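Local coordinates for butyrophilin subfamily 1 member A1 (Bos taurus, PDB 4HH8), which may help secrete milk-fat droplets and inhibit T-cell proliferation, and is represented here by its two extracellular immunoglobulin-like domains, at residues 29-34 and 96-101; 56-61 and 72-77; 134-139 and 148-153; 163-168 and 197-202. The protein carries 1 engineered substitution. All blocks are in the same frame, centred on the assembly; numbering follows the deposited sequence.

Contact 1: 29-34 and 96-101; sequences GEDAEL and RIQEVK
The guanidinium of Arg96 meets the carboxylate of Asp31 at a slant, with the two planes 76° apart. NH1 of Arg96 lies 3.1 Å from OD2 of Asp31. This is a salt bridge, but its hydrogen bond is bent and weak. One face of the guanidinium carries the amide of Gln98, whose CD sits 3.9 Å above the plane near the rim of the Arg96 group. Gln98 also runs alongside Asp31, pointing the same way. The other oxygen, Asp31 OD1, accepts the backbone N of Glu99 at 3.2 Å, on its anti side and 21° out of the carboxylate plane. Asp31 therefore ties the arginine to the turn after the strand. In Arg96, CG stands anti to the backbone N (chi1 -169°), and a bend at chi3 brings the head round to Asp31. An alanine in place of Arg96 would probably leave Asp31 OD2 without its charged mate and Gln98 without the flat group beneath its amide.

These residues join the start of strand B to the end of strand E in the V-type immunoglobulin domain. Ala32 and Ile97 form an antiparallel hydrogen-bonded pair, with Ile97 N to Ala32 O at 2.7 Å. Past the strand end, Val100 N binds Glu30 O at 2.7 Å, and Gly29 N binds Val100 O. On the buried face, Ala32 CB touches Val100 CG2 at 3.9 Å, and Leu34 CD2 reaches Ile97 CD1 at 3.8 Å. Leu125, Val123 and Val127 of the opposing sheet pack against Ala32, Leu34 and Val100.

Contact 2: 56-61 and 72-77; sequences VSPAVF and EEMAEY
Ala59 and Glu73 form a single backbone bridge. Ala59 N donates to Glu72 O at 3.0 Å, and Met74 N donates to Ala59 O at 2.7 Å. Pro58, preceded by a cis peptide bond, rests its CB against CG of Met74, a selenomethionine. The Met74 chain bends at chi3 (-113°), which carries CE to CG2 of Val60 at a tight 3.5 Å. The other methyl of Val60, CG1, lies over one face of the Tyr77 ring, 4.2 Å from its centroid. Glu73 runs beside Phe61, and its OE2 comes 3.3 Å from Phe61 CD1, with carboxylate and ring planes 48° apart.

Outside this shell, Glu73 OE2 accepts the backbone N of Leu62, a bond that holds this oxygen beside Phe61. An alanine at Glu73 would probably leave Leu62 N without this acceptor and open a gap beside the Phe61 ring. Glu72 turns to a salt bridge with Arg64.

Val60 and Phe61 both face Trp51 in a classic beta bulge. The contact thus ties the turn between strands C and C' to the loop running from C'' to D. C' and C'' are the extra strands that mark a V-set immunoglobulin domain.

Contact 3: 134-139 and 148-153; sequences PHISMK and LECTSV
Leu148 meets Met138 and Ile136. Its CD2 lies 3.6 Å from CG of Met138, a selenomethionine, and the two side chains run alongside each other. Leu148 CB touches Ile136 CG2 at 3.9 Å. Glu149 comes next and turns to the other face with Ser137. Their backbones exchange two hydrogen bonds, each of 2.9 Å: Ser137 N to Glu149 O and Glu149 N to Ser137 O. Cys150 returns to the inner face, its CB 4.1 Å from Ile136 CG1. Its SG stands anti to the backbone N (chi1 179°) and lies 4.0 Å from Pro134 CB; it is bonded to Cys204 of the opposing sheet. Thr151 pairs with His135, and Thr151 N donates to His135 O at 2.9 Å. Ser152 brings its CB to 4.1 Å from Pro134 CA, while its OG bonds to Ser132 O and to Trp155 NE1.

The two strands form the antiparallel A-B hairpin of the second immunoglobulin domain. Their side chains divide by chemistry. Ile136, Leu148 and Cys150 pack inward around the disulfide, whereas His135, Ser137, Glu149 and Thr151 turn polar groups outward, so one face serves the core and the other can meet water.

Contact 4: 163-168 and 197-202; sequences WQTHRG and SSMKNV. Unlike the reference sequence in segment 163-168: Gln164 (reference Arg).
Val202 packs against Trp163 on the buried side. Its CG1 comes to the edge of the indole, near the ring plane, 3.7 Å from Trp163 CE3. CG1 is anti to the backbone N of Val202 (chi1 171°), which aims it at the tryptophan. The Trp163 NE1 group is bonded to Ser173 OG, and the indole also meets the ring of Phe171. Further out, CG2 of Thr165 touches CE of Met199, a selenomethionine, at 3.8 Å. These two side chains cross at about a right angle.

Trp163 lies on strand C and Val202 on strand F of the second immunoglobulin domain. This is the place of the core tryptophan of the fold, which here packs on Cys150 and Cys204 of the disulfide. A type I turn runs from Thr165 to Gly168, closed by Gly168 N to Thr165 O at 3.1 Å. Gln164, an engineered residue where the reference has arginine, braces that turn. Its NE2 gives a straight bond of 3.1 Å to Gly168 O, though from above the carbonyl plane.

The outer side is looser. His166 N reaches Asn201 O at 3.4 Å, a weak bond bent to 122°. The side chains of His166 and Asn201 run alongside each other, and Glu218 touches both. His166 is exposed. Asn201 is an N-glycosylation site, although no sugar is present in this structure.

The four contacts fall in two groups, one in each immunoglobulin domain. Contacts 1 and 2 share the V-type domain, their centres 15 Å apart, and contact 2 lies within the chain span bounded by contact 1. They touch where Ile97 CG2 meets Tyr77 CE1 at 4.1 Å. Contacts 3 and 4 share the second domain, with centres 16 Å apart on its two facing sheets. Trp163 joins them: its CH2 lies 3.6 Å from Cys150 CB, and its CZ3 lies 3.9 Å from Leu148 CD1. No contact of one domain touches a contact of the other. Contacts 1 and 3 come closest, with nearest atoms about 13 Å apart. Contacts 2 and 4 have centres 52 Å apart.

Contact 1: 29-34 and 96-101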
loop_
_atom_site.group_PDB
_atom_site.type_symbol
_atom_site.label_atom_id
_atom_site.label_comp_id
_atom_site.label_asym_id
_atom_site.label_seq_id
_atom_site.Cartn_x
_atom_site.Cartn_y
_atom_site.Cartn_z
ATOM N N GLY A 29 -3.386 -5.247 6.801
ATOM C CA GLY A 29 -4.247 -6.107 7.602
ATOM C C GLY A 29 -5.176 -6.974 6.772
ATOM O O GLY A 29 -5.773 -7.891 7.318
ATOM N N GLU A 30 -5.341 -6.676 5.475
ATOM C CA GLU A 30 -6.188 -7.522 4.603
ATOM C C GLU A 30 -5.341 -8.503 3.817
ATOM O O GLU A 30 -4.118 -8.462 3.869
ATOM C CB GLU A 30 -7.004 -6.710 3.586
ATOM C CG GLU A 30 -7.717 -5.447 4.072
ATOM C CD GLU A 30 -8.764 -5.676 5.136
ATOM O OE1 GLU A 30 -9.480 -6.715 5.076
ATOM O OE2 GLU A 30 -8.875 -4.796 6.034
ATOM N N ASP A 31 -5.991 -9.382 3.060
ATOM C CA ASP A 31 -5.278 -10.264 2.161
ATOM C C ASP A 31 -5.119 -9.621 0.799
ATOM O O ASP A 31 -5.949 -8.815 0.389
ATOM C CB ASP A 31 -5.995 -11.611 2.042
ATOM C CG ASP A 31 -6.316 -12.228 3.425
ATOM O OD1 ASP A 31 -5.681 -11.812 4.440
ATOM O OD2 ASP A 31 -7.222 -13.101 3.484
ATOM N N ALA A 32 -4.046 -9.969 0.109
ATOM C CA ALA A 32 -3.884 -9.587 -1.268
ATOM C C ALA A 32 -3.591 -10.814 -2.101
ATOM O O ALA A 32 -2.997 -11.782 -1.623
ATOM C CB ALA A 32 -2.762 -8.587 -1.438
ATOM N N GLU A 33 -3.967 -10.728 -3.367
ATOM C CA GLU A 33 -3.716 -11.781 -4.329
ATOM C C GLU A 33 -2.877 -11.220 -5.438
ATOM O O GLU A 33 -3.224 -10.183 -5.986
ATOM C CB GLU A 33 -5.045 -12.356 -4.853
ATOM C CG GLU A 33 -5.814 -13.098 -3.701
ATOM C CD GLU A 33 -7.023 -13.920 -4.203
ATOM O OE1 GLU A 33 -7.112 -14.191 -5.406
ATOM O OE2 GLU A 33 -7.909 -14.259 -3.394
ATOM N N LEU A 34 -1.775 -11.910 -5.740
ATOM C CA LEU A 34 -0.825 -11.554 -6.785
ATOM C C LEU A 34 -0.958 -12.529 -7.943
ATOM O O LEU A 34 -0.395 -13.598 -7.904
ATOM C CB LEU A 34 0.600 -11.605 -6.264
ATOM C CG LEU A 34 1.063 -10.474 -5.339
ATOM C CD1 LEU A 34 -0.012 -10.025 -4.357
ATOM C CD2 LEU A 34 2.308 -10.907 -4.608
ATOM N N ARG A 96 -1.990 -15.842 -2.595
ATOM C CA ARG A 96 -2.662 -15.062 -1.590
ATOM C C ARG A 96 -1.696 -14.789 -0.424
ATOM O O ARG A 96 -1.133 -15.730 0.159
ATOM C CB ARG A 96 -3.917 -15.773 -1.093
ATOM C CG ARG A 96 -4.800 -14.853 -0.213
ATOM C CD ARG A 96 -6.184 -15.445 0.137
ATOM N NE ARG A 96 -6.088 -16.714 0.845
ATOM C CZ ARG A 96 -6.673 -17.007 2.016
ATOM N NH1 ARG A 96 -7.432 -16.110 2.655
ATOM N NH2 ARG A 96 -6.509 -18.222 2.554
ATOM N N ILE A 97 -1.458 -13.509 -0.136
ATOM C CA ILE A 97 -0.689 -13.134 1.030
ATOM C C ILE A 97 -1.640 -12.591 2.076
ATOM O O ILE A 97 -2.343 -11.621 1.829
ATOM C CB ILE A 97 0.400 -12.098 0.728
ATOM C CG1 ILE A 97 1.221 -12.546 -0.478
ATOM C CG2 ILE A 97 1.327 -11.916 1.981
ATOM C CD1 ILE A 97 2.263 -11.540 -0.900
ATOM N N GLN A 98 -1.681 -13.242 3.232
ATOM C CA GLN A 98 -2.598 -12.846 4.294
ATOM C C GLN A 98 -1.998 -11.794 5.171
ATOM O O GLN A 98 -0.764 -11.735 5.327
ATOM C CB GLN A 98 -2.968 -14.040 5.164
ATOM C CG GLN A 98 -3.787 -15.059 4.411
ATOM C CD GLN A 98 -4.177 -16.233 5.280
ATOM O OE1 GLN A 98 -3.446 -16.620 6.209
ATOM N NE2 GLN A 98 -5.341 -16.812 4.987
ATOM N N GLU A 99 -2.880 -10.964 5.736
ATOM C CA GLU A 99 -2.487 -9.949 6.694
ATOM C C GLU A 99 -1.349 -9.079 6.167
ATOM O O GLU A 99 -0.227 -9.052 6.735
ATOM C CB GLU A 99 -2.170 -10.587 8.051
ATOM C CG GLU A 99 -3.364 -10.436 9.022
ATOM C CD GLU A 99 -3.840 -11.771 9.616
ATOM O OE1 GLU A 99 -3.154 -12.291 10.533
ATOM O OE2 GLU A 99 -4.907 -12.293 9.181
ATOM N N VAL A 100 -1.649 -8.368 5.071
ATOM C CA VAL A 100 -0.653 -7.524 4.408
ATOM C C VAL A 100 -0.103 -6.467 5.363
ATOM O O VAL A 100 -0.858 -5.871 6.117
ATOM C CB VAL A 100 -1.237 -6.894 3.129
ATOM C CG1 VAL A 100 -0.481 -5.620 2.735
ATOM C CG2 VAL A 100 -1.218 -7.925 2.028
ATOM N N LYS A 101 1.217 -6.297 5.367
ATOM C CA LYS A 101 1.843 -5.160 6.050
ATOM C C LYS A 101 2.613 -4.254 5.095
ATOM O O LYS A 101 2.877 -4.620 3.944
ATOM C CB LYS A 101 2.759 -5.568 7.225
ATOM C CG LYS A 101 3.445 -6.915 7.191
ATOM C CD LYS A 101 3.752 -7.322 8.687
ATOM C CE LYS A 101 4.222 -8.754 8.850
ATOM N NZ LYS A 101 5.634 -8.997 8.366
#

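Contact 2: 56-61 and 72-77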
loop_
_atom_site.group_PDB
_atom_site.type_symbol
_atom_site.label_atom_id
_atom_site.label_comp_id
_atom_site.label_asym_id
_atom_site.label_seq_id
_atom_site.Cartn_x
_atom_site.Cartn_y
_atom_site.Cartn_z
ATOM N N VAL A 56 15.645 -15.341 -5.911
ATOM C CA VAL A 56 14.836 -16.503 -6.346
ATOM C C VAL A 56 14.568 -17.471 -5.197
ATOM O O VAL A 56 13.486 -18.069 -5.108
ATOM C CB VAL A 56 15.463 -17.301 -7.542
ATOM C CG1 VAL A 56 15.766 -16.390 -8.726
ATOM C CG2 VAL A 56 16.708 -18.063 -7.109
ATOM N N SER A 57 15.556 -17.614 -4.313
ATOM C CA SER A 57 15.471 -18.521 -3.182
ATOM C C SER A 57 16.163 -17.844 -1.979
ATOM O O SER A 57 17.266 -17.295 -2.134
ATOM C CB SER A 57 16.144 -19.848 -3.555
ATOM O OG SER A 57 15.899 -20.866 -2.587
ATOM N N PRO A 58 15.522 -17.845 -0.784
ATOM C CA PRO A 58 14.190 -18.392 -0.496
ATOM C C PRO A 58 13.087 -17.509 -1.083
ATOM O O PRO A 58 13.281 -16.299 -1.255
ATOM C CB PRO A 58 14.123 -18.411 1.027
ATOM C CG PRO A 58 15.406 -17.797 1.534
ATOM C CD PRO A 58 16.116 -17.184 0.393
ATOM N N ALA A 59 11.957 -18.145 -1.415
ATOM C CA ALA A 59 10.896 -17.535 -2.196
ATOM C C ALA A 59 9.782 -17.079 -1.275
ATOM O O ALA A 59 9.743 -17.458 -0.112
ATOM C CB ALA A 59 10.356 -18.531 -3.220
ATOM N N VAL A 60 8.907 -16.219 -1.799
ATOM C CA VAL A 60 7.670 -15.857 -1.125
ATOM C C VAL A 60 6.749 -17.088 -1.067
ATOM O O VAL A 60 6.114 -17.357 -0.042
ATOM C CB VAL A 60 6.975 -14.677 -1.884
ATOM C CG1 VAL A 60 5.560 -14.406 -1.344
ATOM C CG2 VAL A 60 7.819 -13.454 -1.786
ATOM N N PHE A 61 6.663 -17.806 -2.189
ATOM C CA PHE A 61 5.796 -18.971 -2.326
ATOM C C PHE A 61 6.393 -19.912 -3.383
ATOM O O PHE A 61 6.914 -19.472 -4.435
ATOM C CB PHE A 61 4.341 -18.605 -2.656
ATOM C CG PHE A 61 3.472 -19.812 -2.889
ATOM C CD1 PHE A 61 2.846 -20.455 -1.827
ATOM C CD2 PHE A 61 3.356 -20.360 -4.150
ATOM C CE1 PHE A 61 2.088 -21.608 -2.038
ATOM C CE2 PHE A 61 2.619 -21.524 -4.354
ATOM C CZ PHE A 61 1.980 -22.147 -3.301
ATOM N N GLU A 72 11.441 -24.020 1.470
ATOM C CA GLU A 72 12.119 -23.224 0.465
ATOM C C GLU A 72 11.514 -21.805 0.414
ATOM O O GLU A 72 11.870 -21.005 -0.453
ATOM C CB GLU A 72 12.004 -23.900 -0.897
ATOM C CG GLU A 72 12.582 -25.322 -0.976
ATOM C CD GLU A 72 12.995 -25.702 -2.380
ATOM O OE1 GLU A 72 13.605 -24.863 -3.106
ATOM O OE2 GLU A 72 12.696 -26.848 -2.763
ATOM N N GLU A 73 10.582 -21.526 1.331
ATOM C CA GLU A 73 9.925 -20.221 1.463
ATOM C C GLU A 73 10.555 -19.382 2.576
ATOM O O GLU A 73 10.876 -19.908 3.654
ATOM C CB GLU A 73 8.442 -20.424 1.751
ATOM C CG GLU A 73 7.733 -21.186 0.629
ATOM C CD GLU A 73 6.237 -21.390 0.865
ATOM O OE1 GLU A 73 5.793 -21.380 2.023
ATOM O OE2 GLU A 73 5.491 -21.558 -0.125
HETATM N N MSE A 74 10.728 -18.086 2.332
HETATM C CA MSE A 74 11.126 -17.136 3.385
HETATM C C MSE A 74 10.291 -17.359 4.624
HETATM O O MSE A 74 9.065 -17.564 4.531
HETATM C CB MSE A 74 10.945 -15.696 2.937
HETATM C CG MSE A 74 11.945 -15.221 1.913
HETATM SE SE MSE A 74 11.379 -13.517 1.079
HETATM C CE MSE A 74 11.053 -14.101 -0.685
ATOM N N ALA A 75 10.956 -17.317 5.783
ATOM C CA ALA A 75 10.299 -17.549 7.088
ATOM C C ALA A 75 9.198 -16.540 7.422
ATOM O O ALA A 75 8.207 -16.888 8.066
ATOM C CB ALA A 75 11.322 -17.637 8.222
ATOM N N GLU A 76 9.382 -15.300 6.984
ATOM C CA GLU A 76 8.381 -14.241 7.141
ATOM C C GLU A 76 7.191 -14.348 6.172
ATOM O O GLU A 76 6.222 -13.586 6.288
ATOM C CB GLU A 76 9.046 -12.905 6.910
ATOM C CG GLU A 76 10.185 -12.994 5.910
ATOM C CD GLU A 76 10.568 -11.645 5.370
ATOM O OE1 GLU A 76 9.664 -11.006 4.770
ATOM O OE2 GLU A 76 11.758 -11.240 5.538
ATOM N N TYR A 77 7.262 -15.261 5.204
ATOM C CA TYR A 77 6.079 -15.552 4.408
ATOM C C TYR A 77 5.396 -16.845 4.777
ATOM O O TYR A 77 4.207 -16.979 4.592
ATOM C CB TYR A 77 6.375 -15.420 2.912
ATOM C CG TYR A 77 6.488 -13.957 2.546
ATOM C CD1 TYR A 77 5.346 -13.161 2.470
ATOM C CD2 TYR A 77 7.736 -13.349 2.352
ATOM C CE1 TYR A 77 5.437 -11.807 2.172
ATOM C CE2 TYR A 77 7.842 -12.003 2.067
ATOM C CZ TYR A 77 6.697 -11.231 1.972
ATOM O OH TYR A 77 6.769 -9.898 1.661
#

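Contact 3: 134-139 and 148-153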
loop_
_atom_site.group_PDB
_atom_site.type_symbol
_atom_site.label_atom_id
_atom_site.label_comp_id
_atom_site.label_asym_id
_atom_site.label_seq_id
_atom_site.Cartn_x
_atom_site.Cartn_y
_atom_site.Cartn_z
ATOM N N PRO A 134 -8.229 13.233 11.598
ATOM C CA PRO A 134 -7.249 14.316 11.867
ATOM C C PRO A 134 -7.699 15.222 12.990
ATOM O O PRO A 134 -8.885 15.314 13.263
ATOM C CB PRO A 134 -7.173 15.094 10.551
ATOM C CG PRO A 134 -8.333 14.575 9.697
ATOM C CD PRO A 134 -8.653 13.187 10.195
ATOM N N HIS A 135 -6.753 15.906 13.612
ATOM C CA HIS A 135 -7.072 16.758 14.715
ATOM C C HIS A 135 -6.325 18.049 14.584
ATOM O O HIS A 135 -5.132 18.053 14.271
ATOM C CB HIS A 135 -6.659 16.106 16.037
ATOM C CG HIS A 135 -7.027 16.931 17.222
ATOM N ND1 HIS A 135 -6.131 17.759 17.855
ATOM C CD2 HIS A 135 -8.218 17.130 17.826
ATOM C CE1 HIS A 135 -6.749 18.411 18.820
ATOM N NE2 HIS A 135 -8.018 18.067 18.806
ATOM N N ILE A 136 -7.003 19.144 14.862
ATOM C CA ILE A 136 -6.328 20.431 14.881
ATOM C C ILE A 136 -6.197 21.017 16.291
ATOM O O ILE A 136 -7.177 21.193 16.991
ATOM C CB ILE A 136 -7.005 21.473 13.917
ATOM C CG1 ILE A 136 -6.870 21.035 12.459
ATOM C CG2 ILE A 136 -6.354 22.813 14.077
ATOM C CD1 ILE A 136 -7.800 21.846 11.469
ATOM N N SER A 137 -4.963 21.315 16.670
ATOM C CA SER A 137 -4.612 22.101 17.850
ATOM C C SER A 137 -4.531 23.551 17.484
ATOM O O SER A 137 -3.880 23.893 16.504
ATOM C CB SER A 137 -3.200 21.734 18.307
ATOM O OG SER A 137 -3.249 20.747 19.284
HETATM N N MSE A 138 -5.115 24.401 18.325
HETATM C CA MSE A 138 -5.051 25.840 18.179
HETATM C C MSE A 138 -4.198 26.412 19.292
HETATM O O MSE A 138 -4.361 26.032 20.459
HETATM C CB MSE A 138 -6.437 26.433 18.360
HETATM C CG MSE A 138 -7.395 26.340 17.209
HETATM SE SE MSE A 138 -8.195 28.116 16.930
HETATM C CE MSE A 138 -8.776 28.486 18.774
ATOM N N LYS A 139 -3.314 27.336 18.955
ATOM C CA LYS A 139 -2.549 28.061 19.957
ATOM C C LYS A 139 -2.402 29.512 19.546
ATOM O O LYS A 139 -1.766 29.817 18.540
ATOM C CB LYS A 139 -1.181 27.426 20.174
ATOM C CG LYS A 139 -1.204 26.242 21.137
ATOM C CD LYS A 139 0.084 25.415 21.060
ATOM C CE LYS A 139 0.090 24.264 22.083
ATOM N NZ LYS A 139 1.419 23.574 22.101
ATOM N N LEU A 148 -1.846 26.716 13.909
ATOM C CA LEU A 148 -2.612 25.483 13.943
ATOM C C LEU A 148 -1.689 24.306 13.702
ATOM O O LEU A 148 -0.793 24.384 12.859
ATOM C CB LEU A 148 -3.716 25.485 12.889
ATOM C CG LEU A 148 -4.728 26.642 12.853
ATOM C CD1 LEU A 148 -5.679 26.421 11.694
ATOM C CD2 LEU A 148 -5.570 26.793 14.195
ATOM N N GLU A 149 -1.931 23.205 14.406
ATOM C CA GLU A 149 -1.214 21.990 14.131
ATOM C C GLU A 149 -2.164 20.876 13.844
ATOM O O GLU A 149 -3.011 20.582 14.645
ATOM C CB GLU A 149 -0.295 21.593 15.277
ATOM C CG GLU A 149 0.526 20.375 14.889
ATOM C CD GLU A 149 1.418 19.842 15.997
ATOM O OE1 GLU A 149 0.907 19.365 17.041
ATOM O OE2 GLU A 149 2.652 19.886 15.794
ATOM N N CYS A 150 -2.016 20.245 12.686
ATOM C CA CYS A 150 -2.907 19.152 12.301
ATOM C C CYS A 150 -2.144 17.848 12.388
ATOM O O CYS A 150 -1.008 17.709 11.897
ATOM C CB CYS A 150 -3.466 19.362 10.893
ATOM S SG CYS A 150 -4.561 18.067 10.275
ATOM N N THR A 151 -2.798 16.875 12.976
ATOM C CA THR A 151 -2.144 15.664 13.407
ATOM C C THR A 151 -2.982 14.447 12.997
ATOM O O THR A 151 -4.187 14.517 12.989
ATOM C CB THR A 151 -1.940 15.821 14.913
ATOM O OG1 THR A 151 -0.590 16.287 15.166
ATOM C CG2 THR A 151 -2.254 14.586 15.628
ATOM N N SER A 152 -2.342 13.363 12.557
ATOM C CA SER A 152 -3.050 12.141 12.281
ATOM C C SER A 152 -2.015 11.033 12.263
ATOM O O SER A 152 -0.836 11.268 11.985
ATOM C CB SER A 152 -3.841 12.220 10.970
ATOM O OG SER A 152 -4.468 10.979 10.633
ATOM N N VAL A 153 -2.482 9.826 12.529
ATOM C CA VAL A 153 -1.655 8.685 12.851
ATOM C C VAL A 153 -2.024 7.538 11.915
ATOM O O VAL A 153 -3.204 7.362 11.619
ATOM C CB VAL A 153 -1.981 8.339 14.332
ATOM C CG1 VAL A 153 -1.910 6.854 14.640
ATOM C CG2 VAL A 153 -1.121 9.191 15.284
#

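Contact 4: 163-168 and 197-202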
loop_
_atom_site.group_PDB
_atom_site.type_symbol
_atom_site.label_atom_id
_atom_site.label_comp_id
_atom_site.label_asym_id
_atom_site.label_seq_id
_atom_site.Cartn_x
_atom_site.Cartn_y
_atom_site.Cartn_z
ATOM N N TRP A 163 -4.533 22.192 3.377
ATOM C CA TRP A 163 -5.300 23.170 4.140
ATOM C C TRP A 163 -6.208 23.952 3.213
ATOM O O TRP A 163 -5.788 24.347 2.139
ATOM C CB TRP A 163 -4.383 24.173 4.833
ATOM C CG TRP A 163 -3.436 23.563 5.786
ATOM C CD1 TRP A 163 -2.194 23.042 5.500
ATOM C CD2 TRP A 163 -3.637 23.389 7.179
ATOM N NE1 TRP A 163 -1.608 22.576 6.637
ATOM C CE2 TRP A 163 -2.479 22.764 7.688
ATOM C CE3 TRP A 163 -4.680 23.728 8.068
ATOM C CZ2 TRP A 163 -2.314 22.490 9.041
ATOM C CZ3 TRP A 163 -4.516 23.440 9.436
ATOM C CH2 TRP A 163 -3.339 22.814 9.894
ATOM N N GLN A 164 -7.417 24.238 3.671
ATOM C CA GLN A 164 -8.397 24.968 2.882
ATOM C C GLN A 164 -9.137 25.971 3.721
ATOM O O GLN A 164 -9.441 25.687 4.879
ATOM C CB GLN A 164 -9.419 23.988 2.321
ATOM C CG GLN A 164 -9.148 23.531 0.937
ATOM C CD GLN A 164 -10.320 22.750 0.412
ATOM O OE1 GLN A 164 -10.653 21.686 0.942
ATOM N NE2 GLN A 164 -10.980 23.281 -0.607
ATOM N N THR A 165 -9.433 27.139 3.138
ATOM C CA THR A 165 -10.350 28.120 3.766
ATOM C C THR A 165 -11.752 27.564 3.614
ATOM O O THR A 165 -11.946 26.565 2.905
ATOM C CB THR A 165 -10.275 29.576 3.137
ATOM O OG1 THR A 165 -11.035 29.658 1.919
ATOM C CG2 THR A 165 -8.837 30.008 2.853
ATOM N N HIS A 166 -12.733 28.186 4.272
ATOM C CA HIS A 166 -14.146 27.759 4.111
ATOM C C HIS A 166 -14.630 27.947 2.656
ATOM O O HIS A 166 -15.458 27.169 2.151
ATOM C CB HIS A 166 -15.064 28.464 5.129
ATOM C CG HIS A 166 -16.432 27.840 5.261
ATOM N ND1 HIS A 166 -16.681 26.501 5.017
ATOM C CD2 HIS A 166 -17.621 28.378 5.635
ATOM C CE1 HIS A 166 -17.962 26.246 5.218
ATOM N NE2 HIS A 166 -18.556 27.367 5.592
ATOM N N ARG A 167 -14.070 28.951 1.976
ATOM C CA ARG A 167 -14.317 29.180 0.544
ATOM C C ARG A 167 -13.797 28.091 -0.413
ATOM O O ARG A 167 -14.300 27.956 -1.542
ATOM C CB ARG A 167 -13.743 30.540 0.119
ATOM C CG ARG A 167 -14.738 31.692 0.204
ATOM C CD ARG A 167 -14.038 33.048 0.335
ATOM N NE ARG A 167 -14.934 34.040 0.938
ATOM C CZ ARG A 167 -14.674 35.342 1.056
ATOM N NH1 ARG A 167 -13.527 35.850 0.614
ATOM N NH2 ARG A 167 -15.572 36.150 1.618
ATOM N N GLY A 168 -12.788 27.331 0.014
ATOM C CA GLY A 168 -12.186 26.303 -0.843
ATOM C C GLY A 168 -10.794 26.633 -1.394
ATOM O O GLY A 168 -10.215 25.839 -2.155
ATOM N N SER A 197 -8.166 38.269 9.963
ATOM C CA SER A 197 -9.311 38.339 10.862
ATOM C C SER A 197 -10.367 37.444 10.231
ATOM O O SER A 197 -10.970 36.599 10.905
ATOM C CB SER A 197 -9.846 39.775 10.987
ATOM O OG SER A 197 -8.814 40.702 11.301
ATOM N N SER A 198 -10.522 37.612 8.913
ATOM C CA SER A 198 -11.678 37.137 8.150
ATOM C C SER A 198 -11.747 35.642 7.891
ATOM O O SER A 198 -12.752 35.151 7.358
ATOM C CB SER A 198 -11.795 37.902 6.825
ATOM O OG SER A 198 -12.504 39.120 7.004
HETATM N N MSE A 199 -10.707 34.906 8.269
HETATM C CA MSE A 199 -10.778 33.454 8.133
HETATM C C MSE A 199 -11.734 32.868 9.182
HETATM O O MSE A 199 -11.416 32.800 10.367
HETATM C CB MSE A 199 -9.390 32.819 8.178
HETATM C CG MSE A 199 -9.244 31.662 7.208
HETATM SE SE MSE A 199 -7.500 31.682 6.300
HETATM C CE MSE A 199 -7.858 33.042 4.913
ATOM N N LYS A 200 -12.918 32.479 8.716
ATOM C CA LYS A 200 -14.017 32.005 9.552
ATOM C C LYS A 200 -13.645 30.623 10.119
ATOM O O LYS A 200 -13.461 30.458 11.332
ATOM C CB LYS A 200 -15.295 31.918 8.680
ATOM C CG LYS A 200 -16.640 32.315 9.332
ATOM C CD LYS A 200 -17.408 31.102 9.912
ATOM C CE LYS A 200 -18.935 31.190 9.696
ATOM N NZ LYS A 200 -19.590 32.342 10.405
ATOM N N ASN A 201 -13.543 29.655 9.208
ATOM C CA ASN A 201 -13.122 28.288 9.467
ATOM C C ASN A 201 -11.908 27.965 8.615
ATOM O O ASN A 201 -11.714 28.549 7.541
ATOM C CB ASN A 201 -14.191 27.301 9.020
ATOM C CG ASN A 201 -15.489 27.471 9.747
ATOM O OD1 ASN A 201 -15.531 27.468 10.987
ATOM N ND2 ASN A 201 -16.581 27.604 8.980
ATOM N N VAL A 202 -11.115 27.011 9.096
ATOM C CA VAL A 202 -10.086 26.377 8.294
ATOM C C VAL A 202 -10.205 24.873 8.422
ATOM O O VAL A 202 -10.423 24.357 9.521
ATOM C CB VAL A 202 -8.701 26.759 8.773
ATOM C CG1 VAL A 202 -7.654 25.913 8.057
ATOM C CG2 VAL A 202 -8.458 28.223 8.535
#